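Putative glycosyltransferase (GalT1) (Streptococcus parasanguinis FW213, PDB 5HEA) probably acts as a nucleotide-sugar-dependent glycosyltransferase, the chain being the C-terminal part of a longer protein, with a GT-A type fold. Local coordinates at residues Tyr87-Asp92 against Glu99-His104; Tyr106-Asp111 against Thr206-Gly211; Ser26-Thr31 against Asn60-Leu65; Leu20-Asp25 against Asn122-Asp127. One frame throughout, in Å; residues are numbered along the deposited sequence.

Interaction 1 (Tyr87-Asp92 against Glu99-His104); sequences YITFVD and EFYLEH
Thr89 turns OG1 anti to its main-chain nitrogen (chi1 -163°) and Tyr101 does the same with its ring (chi1 173°), which brings the two hydroxyls to face one buried water rather than each other. At 4.3 Å, Thr89 OG1 and Tyr101 OH are too far apart to bond directly. The water fills the gap: it donates to Thr89 OG1 at 2.5 Å and to Phe90 O at 2.6 Å, and it lies 2.6 Å from Tyr101 OH, at the edge of the phenol and in its plane. Three short links fix the water and tie the phenol to the strand, whereas the side chain of Phe90 leaves the strand on the side away from the helix. Thr89 OG1 also hydrogen-bonds to Lys171 O, so this buried hydroxyl is held by a neighbouring strand as well as by the water. The other half of the contact is apolar. Thr89 CG2 meets Leu102 CD1 at 4.2 Å, the two side chains crossing at a slant, and Leu102 gets there with a chi1 of -138°, well off a staggered value. Behind them, the N-H of Leu102 donates to Gln30 OE1, tying the first turn of the helix to the loop after helix 20-28. A central strand of a Rossmann-like sheet is thus covered by helix 101-110, the next helix along the chain, through one leucine and a water-linked tyrosine. Strand 87-90 leads through Val91 to Asp92, where sequence and position are consistent with the DXD motif of family 2 GT-A glycosyltransferases.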
# COMPACT_ATOMS: atom_id res chain seq x y z
N TYR A 87 -2.49 -37.05 21.70
CA TYR A 87 -3.47 -36.98 20.62
C TYR A 87 -3.94 -35.55 20.43
O TYR A 87 -3.94 -34.76 21.38
CB TYR A 87 -4.68 -37.86 20.93
CG TYR A 87 -4.30 -39.28 21.25
CD1 TYR A 87 -4.12 -39.69 22.57
CD2 TYR A 87 -4.07 -40.21 20.24
CE1 TYR A 87 -3.76 -40.98 22.89
CE2 TYR A 87 -3.70 -41.52 20.55
CZ TYR A 87 -3.55 -41.89 21.88
OH TYR A 87 -3.19 -43.17 22.21
N ILE A 88 -4.33 -35.22 19.21
CA ILE A 88 -4.80 -33.87 18.89
C ILE A 88 -6.17 -33.95 18.22
O ILE A 88 -6.40 -34.79 17.35
CB ILE A 88 -3.81 -33.13 17.95
CG1 ILE A 88 -2.55 -32.72 18.73
CG2 ILE A 88 -4.50 -31.93 17.25
CD1 ILE A 88 -1.52 -31.98 17.90
N THR A 89 -7.08 -33.09 18.63
CA THR A 89 -8.37 -33.04 17.99
C THR A 89 -8.80 -31.58 17.85
O THR A 89 -8.29 -30.72 18.57
CB THR A 89 -9.39 -33.88 18.78
OG1 THR A 89 -10.54 -34.16 17.97
CG2 THR A 89 -9.80 -33.15 20.06
N PHE A 90 -9.69 -31.30 16.91
CA PHE A 90 -10.11 -29.92 16.64
C PHE A 90 -11.60 -29.78 16.94
O PHE A 90 -12.37 -30.68 16.63
CB PHE A 90 -9.85 -29.54 15.18
CG PHE A 90 -8.39 -29.56 14.80
CD1 PHE A 90 -7.58 -28.47 15.07
CD2 PHE A 90 -7.84 -30.68 14.18
CE1 PHE A 90 -6.23 -28.49 14.74
CE2 PHE A 90 -6.49 -30.71 13.84
CZ PHE A 90 -5.68 -29.62 14.13
N VAL A 91 -12.01 -28.68 17.56
CA VAL A 91 -13.43 -28.38 17.75
C VAL A 91 -13.64 -26.92 17.35
O VAL A 91 -12.91 -26.04 17.80
CB VAL A 91 -13.87 -28.57 19.23
CG1 VAL A 91 -15.30 -28.05 19.43
CG2 VAL A 91 -13.79 -30.02 19.63
N ASP A 92 -14.61 -26.66 16.48
CA ASP A 92 -14.93 -25.28 16.11
C ASP A 92 -15.80 -24.64 17.19
O ASP A 92 -16.68 -25.28 17.74
CB ASP A 92 -15.63 -25.21 14.76
CG ASP A 92 -14.67 -25.47 13.61
OD1 ASP A 92 -13.43 -25.35 13.82
OD2 ASP A 92 -15.15 -25.78 12.50
N GLU A 99 -21.59 -35.57 25.54
CA GLU A 99 -20.67 -35.72 26.67
C GLU A 99 -19.72 -36.91 26.52
O GLU A 99 -18.68 -36.96 27.19
CB GLU A 99 -21.45 -35.84 27.99
CG GLU A 99 -22.06 -37.20 28.20
CD GLU A 99 -22.82 -37.30 29.52
OE1 GLU A 99 -23.27 -36.25 30.01
OE2 GLU A 99 -22.95 -38.43 30.04
N PHE A 100 -20.09 -37.86 25.66
CA PHE A 100 -19.27 -39.06 25.42
C PHE A 100 -18.44 -38.97 24.13
O PHE A 100 -17.84 -39.96 23.70
CB PHE A 100 -20.16 -40.30 25.38
CG PHE A 100 -21.34 -40.18 24.46
CD1 PHE A 100 -21.18 -40.28 23.08
CD2 PHE A 100 -22.61 -39.97 24.97
CE1 PHE A 100 -22.27 -40.16 22.23
CE2 PHE A 100 -23.71 -39.85 24.12
CZ PHE A 100 -23.53 -39.95 22.75
N TYR A 101 -18.42 -37.79 23.53
CA TYR A 101 -17.72 -37.56 22.26
C TYR A 101 -16.26 -38.01 22.26
O TYR A 101 -15.84 -38.84 21.44
CB TYR A 101 -17.79 -36.07 21.92
CG TYR A 101 -16.98 -35.62 20.72
CD1 TYR A 101 -17.39 -35.93 19.43
CD2 TYR A 101 -15.84 -34.85 20.89
CE1 TYR A 101 -16.67 -35.50 18.33
CE2 TYR A 101 -15.10 -34.41 19.79
CZ TYR A 101 -15.53 -34.74 18.52
OH TYR A 101 -14.83 -34.33 17.42
N LEU A 102 -15.48 -37.45 23.18
CA LEU A 102 -14.05 -37.71 23.25
C LEU A 102 -13.76 -39.17 23.61
O LEU A 102 -12.89 -39.82 23.00
CB LEU A 102 -13.44 -36.80 24.31
CG LEU A 102 -12.10 -36.12 24.03
CD1 LEU A 102 -12.01 -35.65 22.58
CD2 LEU A 102 -11.94 -34.95 25.00
N GLU A 103 -14.47 -39.67 24.61
CA GLU A 103 -14.33 -41.06 25.05
C GLU A 103 -14.52 -42.06 23.90
O GLU A 103 -13.72 -42.98 23.73
CB GLU A 103 -15.32 -41.34 26.19
CG GLU A 103 -15.19 -42.73 26.80
CD GLU A 103 -16.26 -43.04 27.83
OE1 GLU A 103 -17.16 -42.18 28.06
OE2 GLU A 103 -16.21 -44.13 28.43
N HIS A 104 -15.57 -41.87 23.11
CA HIS A 104 -15.84 -42.76 21.99
C HIS A 104 -14.76 -42.74 20.91
O HIS A 104 -14.42 -43.79 20.37
CB HIS A 104 -17.22 -42.50 21.38
CG HIS A 104 -18.35 -43.01 22.23
ND1 HIS A 104 -19.61 -43.24 21.73
CD2 HIS A 104 -18.39 -43.37 23.53
CE1 HIS A 104 -20.38 -43.71 22.69
NE2 HIS A 104 -19.66 -43.80 23.80
O HOH W 1 -12.70 -32.93 17.86

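Interaction 2 (Tyr106-Asp111 against Thr206-Gly211); sequences YRALVD and TFINEG
Ala108 points its methyl from helix 101-110 at two branched residues of the strand, Thr206 and Ile208, which stand on the same face because they are two positions apart. CB of Ala108 lies 4.0 Å from Thr206 CG2 and 4.1 Å from Ile208 CG2, so methyl meets methyl on both branches, and the small alanine lets the helix come close to the sheet. The trans placement of Thr206 CG2 about the main-chain nitrogen leaves OG1 beside that nitrogen (chi1 -60°) and near the helix backbone. This is helix-on-sheet packing within the GT-A type domain: helix 101-110 rests on strand 204-217, which lies between strand 116-125, running parallel to it, and the antiparallel strand 142-146. Thr206 OG1 is 3.5 Å from Ala108 O, but its hydrogen-bond partners are Ser114 OG and Asn144 OD1, while Ala108 O accepts from Asn112 ND2. Both polar atoms in this buried spot are therefore satisfied from outside the two segments, and what passes directly between helix and strand is van der Waals contact. Phe207, between the two contact residues, leaves the strand on the side away from the helix and packs on Val118 and Tyr145.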
# COMPACT_ATOMS: atom_id res chain seq x y z
N TYR A 106 -11.63 -41.85 21.51
CA TYR A 106 -10.45 -42.40 22.16
C TYR A 106 -10.48 -43.93 22.12
O TYR A 106 -9.54 -44.56 21.65
CB TYR A 106 -10.31 -41.90 23.60
CG TYR A 106 -9.07 -42.45 24.30
CD1 TYR A 106 -7.83 -41.87 24.09
CD2 TYR A 106 -9.15 -43.56 25.14
CE1 TYR A 106 -6.69 -42.37 24.72
CE2 TYR A 106 -8.01 -44.06 25.78
CZ TYR A 106 -6.79 -43.46 25.56
OH TYR A 106 -5.66 -43.95 26.17
N ARG A 107 -11.57 -44.52 22.60
CA ARG A 107 -11.72 -45.98 22.57
C ARG A 107 -11.58 -46.56 21.17
O ARG A 107 -10.94 -47.60 20.97
CB ARG A 107 -13.08 -46.37 23.14
CG ARG A 107 -13.18 -46.14 24.62
CD ARG A 107 -13.44 -47.44 25.36
NE ARG A 107 -13.07 -47.31 26.76
CZ ARG A 107 -13.79 -46.65 27.66
NH1 ARG A 107 -14.92 -46.07 27.30
NH2 ARG A 107 -13.38 -46.58 28.92
N ALA A 108 -12.17 -45.89 20.18
CA ALA A 108 -12.17 -46.41 18.82
C ALA A 108 -10.75 -46.44 18.26
O ALA A 108 -10.40 -47.33 17.49
CB ALA A 108 -13.09 -45.56 17.93
N LEU A 109 -9.93 -45.48 18.66
CA LEU A 109 -8.56 -45.43 18.19
C LEU A 109 -7.71 -46.48 18.92
O LEU A 109 -7.09 -47.35 18.29
CB LEU A 109 -7.99 -44.02 18.40
CG LEU A 109 -6.61 -43.67 17.83
CD1 LEU A 109 -6.50 -42.17 17.57
CD2 LEU A 109 -5.49 -44.14 18.79
N VAL A 110 -7.72 -46.41 20.24
CA VAL A 110 -6.85 -47.23 21.09
C VAL A 110 -7.19 -48.73 21.04
O VAL A 110 -6.29 -49.57 20.92
CB VAL A 110 -6.83 -46.68 22.54
CG1 VAL A 110 -6.22 -47.68 23.49
CG2 VAL A 110 -6.06 -45.36 22.58
N ASP A 111 -8.47 -49.08 21.11
CA ASP A 111 -8.85 -50.48 21.08
C ASP A 111 -8.54 -51.13 19.73
O ASP A 111 -8.39 -52.35 19.64
CB ASP A 111 -10.33 -50.67 21.40
CG ASP A 111 -10.68 -50.31 22.83
OD1 ASP A 111 -9.75 -50.05 23.63
OD2 ASP A 111 -11.88 -50.32 23.17
N THR A 206 -9.97 -45.71 12.03
CA THR A 206 -11.23 -46.27 12.51
C THR A 206 -12.35 -45.24 12.40
O THR A 206 -12.22 -44.12 12.90
CB THR A 206 -11.12 -46.76 13.96
OG1 THR A 206 -10.12 -47.78 14.04
CG2 THR A 206 -12.46 -47.33 14.44
N PHE A 207 -13.43 -45.61 11.73
CA PHE A 207 -14.59 -44.73 11.60
C PHE A 207 -15.73 -45.20 12.48
O PHE A 207 -16.07 -46.39 12.47
CB PHE A 207 -15.07 -44.67 10.14
CG PHE A 207 -16.26 -43.77 9.93
CD1 PHE A 207 -16.13 -42.39 10.03
CD2 PHE A 207 -17.50 -44.30 9.62
CE1 PHE A 207 -17.21 -41.57 9.84
CE2 PHE A 207 -18.60 -43.47 9.43
CZ PHE A 207 -18.45 -42.11 9.54
N ILE A 208 -16.32 -44.29 13.26
CA ILE A 208 -17.56 -44.61 13.97
C ILE A 208 -18.71 -43.75 13.44
O ILE A 208 -18.65 -42.52 13.50
CB ILE A 208 -17.45 -44.47 15.52
CG1 ILE A 208 -16.62 -43.26 15.91
CG2 ILE A 208 -16.80 -45.71 16.13
CD1 ILE A 208 -16.47 -43.07 17.40
N ASN A 209 -19.73 -44.41 12.90
CA ASN A 209 -20.86 -43.70 12.31
C ASN A 209 -21.88 -43.26 13.35
O ASN A 209 -23.01 -43.75 13.38
CB ASN A 209 -21.56 -44.53 11.23
CG ASN A 209 -22.40 -43.66 10.29
OD1 ASN A 209 -21.99 -42.54 9.96
ND2 ASN A 209 -23.57 -44.14 9.90
N GLU A 210 -21.46 -42.33 14.20
CA GLU A 210 -22.35 -41.71 15.16
C GLU A 210 -22.21 -40.20 15.03
O GLU A 210 -21.10 -39.68 14.86
CB GLU A 210 -22.02 -42.17 16.59
CG GLU A 210 -20.58 -41.90 17.01
CD GLU A 210 -20.29 -42.36 18.44
OE1 GLU A 210 -20.49 -43.56 18.73
OE2 GLU A 210 -19.85 -41.52 19.26
N GLY A 211 -23.33 -39.49 15.09
CA GLY A 211 -23.31 -38.03 15.00
C GLY A 211 -23.17 -37.42 16.38
O GLY A 211 -24.11 -36.84 16.89

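Interaction 3 (Ser26-Thr31 against Asn60-Leu65); sequences SLLRQT and NRIQIL
The guanidinium of Arg61 reaches the C-terminal end of helix 20-28, where NH2 comes within 3.8 Å of Leu28 O on a slanting line and within 4.1 Å of Leu28 CD2. A bend at chi3 (-62°) brings the group round, and the Leu28 and Arg61 side chains run antiparallel past one another. A second flat group secures the helix end from within: Gln30 NE2 donates to Ser26 O at 3.1 Å, with the acceptor in the plane of the amide, while Gln30 OE1 takes the N-H of Leu102. The guanidinium of Arg29, folded back on its own turn, has Ser26 N over one face. Beside the arginine contact, Leu28 CD2 packs against Ile62 CD1 at 4.3 Å, the apolar part of the contact. It joins the first helix of the Rossmann-like half to strand 62-66, which pairs with strand 35-41. A water closes the polar side: it donates to Leu28 O at 2.6 Å and to Gln30 O at 2.7 Å, and accepts from Arg61 NH1 at 3.2 Å. Arg61 also forms a salt bridge from NH2 to Asp59 and a hydrogen bond from NH1 to Lys33 O. The positive group thus stands beside carbonyls at a helix C-terminus, a placement that probably suits the helix dipole, and the water relays hydrogen bonding from Arg61 NH1 to Leu28 O and Gln30 O.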
# COMPACT_ATOMS: atom_id res chain seq x y z
N SER A 26 -20.06 -27.76 26.67
CA SER A 26 -20.13 -29.14 26.17
C SER A 26 -18.79 -29.89 26.27
O SER A 26 -18.77 -31.10 26.47
CB SER A 26 -20.68 -29.19 24.74
OG SER A 26 -19.70 -28.83 23.79
N LEU A 27 -17.67 -29.16 26.18
CA LEU A 27 -16.35 -29.78 26.32
C LEU A 27 -15.95 -30.11 27.76
O LEU A 27 -15.40 -31.17 28.04
CB LEU A 27 -15.26 -28.89 25.70
CG LEU A 27 -15.32 -28.66 24.19
CD1 LEU A 27 -14.21 -27.69 23.73
CD2 LEU A 27 -15.17 -29.98 23.48
N LEU A 28 -16.20 -29.18 28.67
CA LEU A 28 -15.91 -29.42 30.08
C LEU A 28 -16.73 -30.57 30.67
O LEU A 28 -16.32 -31.18 31.65
CB LEU A 28 -16.10 -28.14 30.89
CG LEU A 28 -15.11 -27.02 30.54
CD1 LEU A 28 -15.34 -25.79 31.42
CD2 LEU A 28 -13.67 -27.53 30.68
N ARG A 29 -17.88 -30.87 30.06
CA ARG A 29 -18.70 -32.01 30.47
C ARG A 29 -18.26 -33.35 29.87
O ARG A 29 -19.02 -34.32 29.92
CB ARG A 29 -20.16 -31.79 30.09
CG ARG A 29 -20.88 -30.73 30.92
CD ARG A 29 -22.36 -30.72 30.61
NE ARG A 29 -22.63 -30.66 29.17
CZ ARG A 29 -23.10 -29.59 28.53
NH1 ARG A 29 -23.37 -28.48 29.21
NH2 ARG A 29 -23.31 -29.63 27.22
N GLN A 30 -17.06 -33.42 29.29
CA GLN A 30 -16.61 -34.67 28.67
C GLN A 30 -16.39 -35.77 29.70
O GLN A 30 -15.80 -35.53 30.75
CB GLN A 30 -15.32 -34.46 27.86
CG GLN A 30 -15.55 -33.79 26.53
CD GLN A 30 -16.60 -34.50 25.71
OE1 GLN A 30 -16.40 -35.64 25.27
NE2 GLN A 30 -17.74 -33.84 25.51
N THR A 31 -16.87 -36.97 29.38
CA THR A 31 -16.64 -38.14 30.22
C THR A 31 -15.16 -38.54 30.24
O THR A 31 -14.67 -39.12 31.21
CB THR A 31 -17.49 -39.35 29.77
OG1 THR A 31 -17.17 -39.69 28.42
CG2 THR A 31 -18.96 -39.01 29.83
N ASN A 60 -8.73 -25.52 35.07
CA ASN A 60 -7.31 -25.42 34.72
C ASN A 60 -6.88 -26.27 33.53
O ASN A 60 -5.71 -26.28 33.16
CB ASN A 60 -6.42 -25.68 35.94
CG ASN A 60 -6.44 -27.12 36.40
OD1 ASN A 60 -7.26 -27.92 35.94
ND2 ASN A 60 -5.55 -27.46 37.32
N ARG A 61 -7.83 -26.98 32.91
CA ARG A 61 -7.54 -27.71 31.68
C ARG A 61 -7.58 -26.75 30.49
O ARG A 61 -7.13 -27.07 29.39
CB ARG A 61 -8.51 -28.88 31.50
CG ARG A 61 -8.26 -30.02 32.50
CD ARG A 61 -9.35 -31.10 32.48
NE ARG A 61 -10.65 -30.55 32.85
CZ ARG A 61 -11.78 -31.25 32.87
NH1 ARG A 61 -11.79 -32.54 32.53
NH2 ARG A 61 -12.92 -30.66 33.22
N ILE A 62 -8.11 -25.55 30.72
CA ILE A 62 -8.20 -24.55 29.66
C ILE A 62 -6.98 -23.64 29.61
O ILE A 62 -6.64 -22.98 30.60
CB ILE A 62 -9.46 -23.68 29.81
CG1 ILE A 62 -10.72 -24.53 29.69
CG2 ILE A 62 -9.46 -22.57 28.76
CD1 ILE A 62 -11.99 -23.73 29.56
N GLN A 63 -6.32 -23.61 28.46
CA GLN A 63 -5.19 -22.71 28.24
C GLN A 63 -5.59 -21.71 27.17
O GLN A 63 -6.12 -22.09 26.12
CB GLN A 63 -3.95 -23.48 27.76
CG GLN A 63 -3.69 -24.80 28.48
CD GLN A 63 -3.39 -24.62 29.96
OE1 GLN A 63 -4.14 -25.09 30.82
NE2 GLN A 63 -2.29 -23.93 30.26
N ILE A 64 -5.36 -20.42 27.42
CA ILE A 64 -5.65 -19.42 26.40
C ILE A 64 -4.39 -18.91 25.73
O ILE A 64 -3.41 -18.58 26.40
CB ILE A 64 -6.37 -18.22 26.98
CG1 ILE A 64 -7.55 -18.65 27.83
CG2 ILE A 64 -6.85 -17.29 25.86
CD1 ILE A 64 -8.19 -17.50 28.50
N LEU A 65 -4.43 -18.84 24.41
CA LEU A 65 -3.43 -18.10 23.65
C LEU A 65 -4.16 -16.96 22.95
O LEU A 65 -5.03 -17.19 22.12
CB LEU A 65 -2.78 -18.98 22.57
CG LEU A 65 -1.89 -20.18 22.92
CD1 LEU A 65 -1.34 -20.81 21.63
CD2 LEU A 65 -0.75 -19.79 23.85
O HOH W 2 -14.79 -33.24 31.81

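Interaction 4 (Leu20-Asp25 against Asn122-Asp127); sequences LKRCLD and NSFNED
Arg22 of helix 20-28 reaches across to Glu126, just beyond strand 116-125, in a salt bridge that links the Rossmann-like half of the GT-A type domain to the strands of its other half. The tight part is confined to a few atoms. Both end nitrogens of the guanidinium grip a single oxygen: NH1 of Arg22 lies 2.8 Å and NH2 2.7 Å from Glu126 OE2, with bent N-H...O angles of 137° and 146°. OE2 sits near the guanidinium plane and is met on its syn side, the carboxylate being turned 37° from that plane. Buried Phe124 packs against this grip, CE2 lying 3.8 Å from Arg22 NH1. Arg22 runs extended as far as CD and bends only at chi3. This reach bridges backbones that stay far apart: the closest CA atoms, those of Arg22 and Phe124, are 12.4 Å apart. On the looser side Glu126 OE1 stays 3.5 Å from Arg22 NH1, and both charged residues remain partly open to solvent. The weak hydrogen bond of Arg22 NH2 to Asp94 O ties the arginine to the loop after strand 87-90. Glu126 OE2 has one more partner, Ser216 OG, which hydrogen-bonds to the same oxygen.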
# COMPACT_ATOMS: atom_id res chain seq x y z
N LEU A 20 -19.78 -19.35 21.96
CA LEU A 20 -18.60 -19.87 22.65
C LEU A 20 -18.93 -20.60 23.96
O LEU A 20 -18.35 -21.66 24.26
CB LEU A 20 -17.59 -18.75 22.88
CG LEU A 20 -16.21 -19.13 23.43
CD1 LEU A 20 -15.51 -20.16 22.55
CD2 LEU A 20 -15.35 -17.88 23.57
N LYS A 21 -19.85 -20.05 24.75
CA LYS A 21 -20.18 -20.67 26.04
C LYS A 21 -20.80 -22.06 25.85
O LYS A 21 -20.48 -23.00 26.58
CB LYS A 21 -21.14 -19.78 26.87
CG LYS A 21 -20.55 -18.43 27.32
CD LYS A 21 -21.40 -17.75 28.42
CE LYS A 21 -22.46 -16.81 27.86
NZ LYS A 21 -23.39 -16.28 28.93
N ARG A 22 -21.69 -22.19 24.87
CA ARG A 22 -22.27 -23.49 24.55
C ARG A 22 -21.18 -24.50 24.17
O ARG A 22 -21.17 -25.63 24.65
CB ARG A 22 -23.30 -23.36 23.43
CG ARG A 22 -24.04 -24.65 23.12
CD ARG A 22 -24.99 -24.45 21.96
NE ARG A 22 -24.28 -24.04 20.75
CZ ARG A 22 -24.88 -23.57 19.67
NH1 ARG A 22 -26.20 -23.44 19.63
NH2 ARG A 22 -24.16 -23.23 18.61
N CYS A 23 -20.23 -24.07 23.34
CA CYS A 23 -19.12 -24.94 22.95
C CYS A 23 -18.33 -25.39 24.17
O CYS A 23 -18.17 -26.59 24.41
CB CYS A 23 -18.20 -24.22 21.96
SG CYS A 23 -16.73 -25.20 21.51
N LEU A 24 -17.85 -24.43 24.96
CA LEU A 24 -17.01 -24.73 26.10
C LEU A 24 -17.73 -25.56 27.19
O LEU A 24 -17.12 -26.44 27.80
CB LEU A 24 -16.42 -23.44 26.68
CG LEU A 24 -15.46 -22.69 25.73
CD1 LEU A 24 -14.88 -21.45 26.39
CD2 LEU A 24 -14.35 -23.60 25.23
N ASP A 25 -19.01 -25.26 27.45
CA ASP A 25 -19.79 -26.05 28.40
C ASP A 25 -19.83 -27.52 27.96
O ASP A 25 -19.65 -28.43 28.78
CB ASP A 25 -21.24 -25.51 28.56
CG ASP A 25 -21.31 -24.16 29.30
OD1 ASP A 25 -20.36 -23.78 30.02
OD2 ASP A 25 -22.35 -23.47 29.16
N ASN A 122 -24.05 -34.60 13.40
CA ASN A 122 -25.42 -34.23 13.10
C ASN A 122 -25.41 -32.72 13.09
O ASN A 122 -24.39 -32.11 13.38
CB ASN A 122 -26.39 -34.81 14.14
CG ASN A 122 -26.81 -36.23 13.82
OD1 ASN A 122 -26.93 -36.59 12.65
ND2 ASN A 122 -27.01 -37.05 14.84
N SER A 123 -26.52 -32.09 12.74
CA SER A 123 -26.53 -30.64 12.66
C SER A 123 -27.56 -30.00 13.59
O SER A 123 -28.51 -30.66 14.03
CB SER A 123 -26.72 -30.17 11.21
OG SER A 123 -27.89 -30.73 10.66
N PHE A 124 -27.32 -28.73 13.92
CA PHE A 124 -28.26 -27.92 14.68
C PHE A 124 -28.54 -26.66 13.88
O PHE A 124 -27.62 -25.91 13.57
CB PHE A 124 -27.69 -27.57 16.05
CG PHE A 124 -28.66 -26.81 16.93
CD1 PHE A 124 -29.76 -27.45 17.48
CD2 PHE A 124 -28.47 -25.46 17.20
CE1 PHE A 124 -30.65 -26.76 18.29
CE2 PHE A 124 -29.35 -24.77 18.02
CZ PHE A 124 -30.45 -25.42 18.57
N ASN A 125 -29.81 -26.45 13.55
CA ASN A 125 -30.25 -25.30 12.76
C ASN A 125 -30.50 -24.15 13.73
O ASN A 125 -31.46 -24.20 14.47
CB ASN A 125 -31.55 -25.68 12.04
CG ASN A 125 -32.15 -24.54 11.19
OD1 ASN A 125 -32.00 -23.36 11.50
ND2 ASN A 125 -32.85 -24.91 10.13
N GLU A 126 -29.62 -23.14 13.73
CA GLU A 126 -29.74 -22.01 14.66
C GLU A 126 -30.97 -21.16 14.42
O GLU A 126 -31.56 -20.60 15.36
CB GLU A 126 -28.51 -21.11 14.58
CG GLU A 126 -27.20 -21.78 14.99
CD GLU A 126 -27.08 -21.99 16.49
OE1 GLU A 126 -27.88 -21.41 17.26
OE2 GLU A 126 -26.17 -22.74 16.88
N ASP A 127 -31.36 -21.04 13.16
CA ASP A 127 -32.51 -20.22 12.78
C ASP A 127 -33.82 -20.77 13.34
O ASP A 127 -34.73 -20.00 13.67
CB ASP A 127 -32.61 -20.10 11.25
CG ASP A 127 -31.33 -19.55 10.63
OD1 ASP A 127 -30.79 -18.56 11.17
OD2 ASP A 127 -30.86 -20.12 9.62

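All four contacts join a helix to the one mixed sheet or its loops. Interactions 1 and 2 share helix 101-110, their centres 10 Å apart, and touch through His104 ND1 and Glu210 OE2. Interactions 3 and 4, with centres 16 Å apart, share helix 20-28. Interactions 1 and 3, 11 Å between centres, touch where Thr31, after helix 20-28, probably hydrogen-bonds Glu103 and Glu99. Along the chain, interaction 3 closes before interaction 1 opens, both lie inside the loop closed by interaction 4, and interaction 2 crosses interaction 4. Helices 20-28 and 101-110 thus link the N-terminal strands with the region of strands 116-125 and 204-217, consistent with a single GT-A type domain.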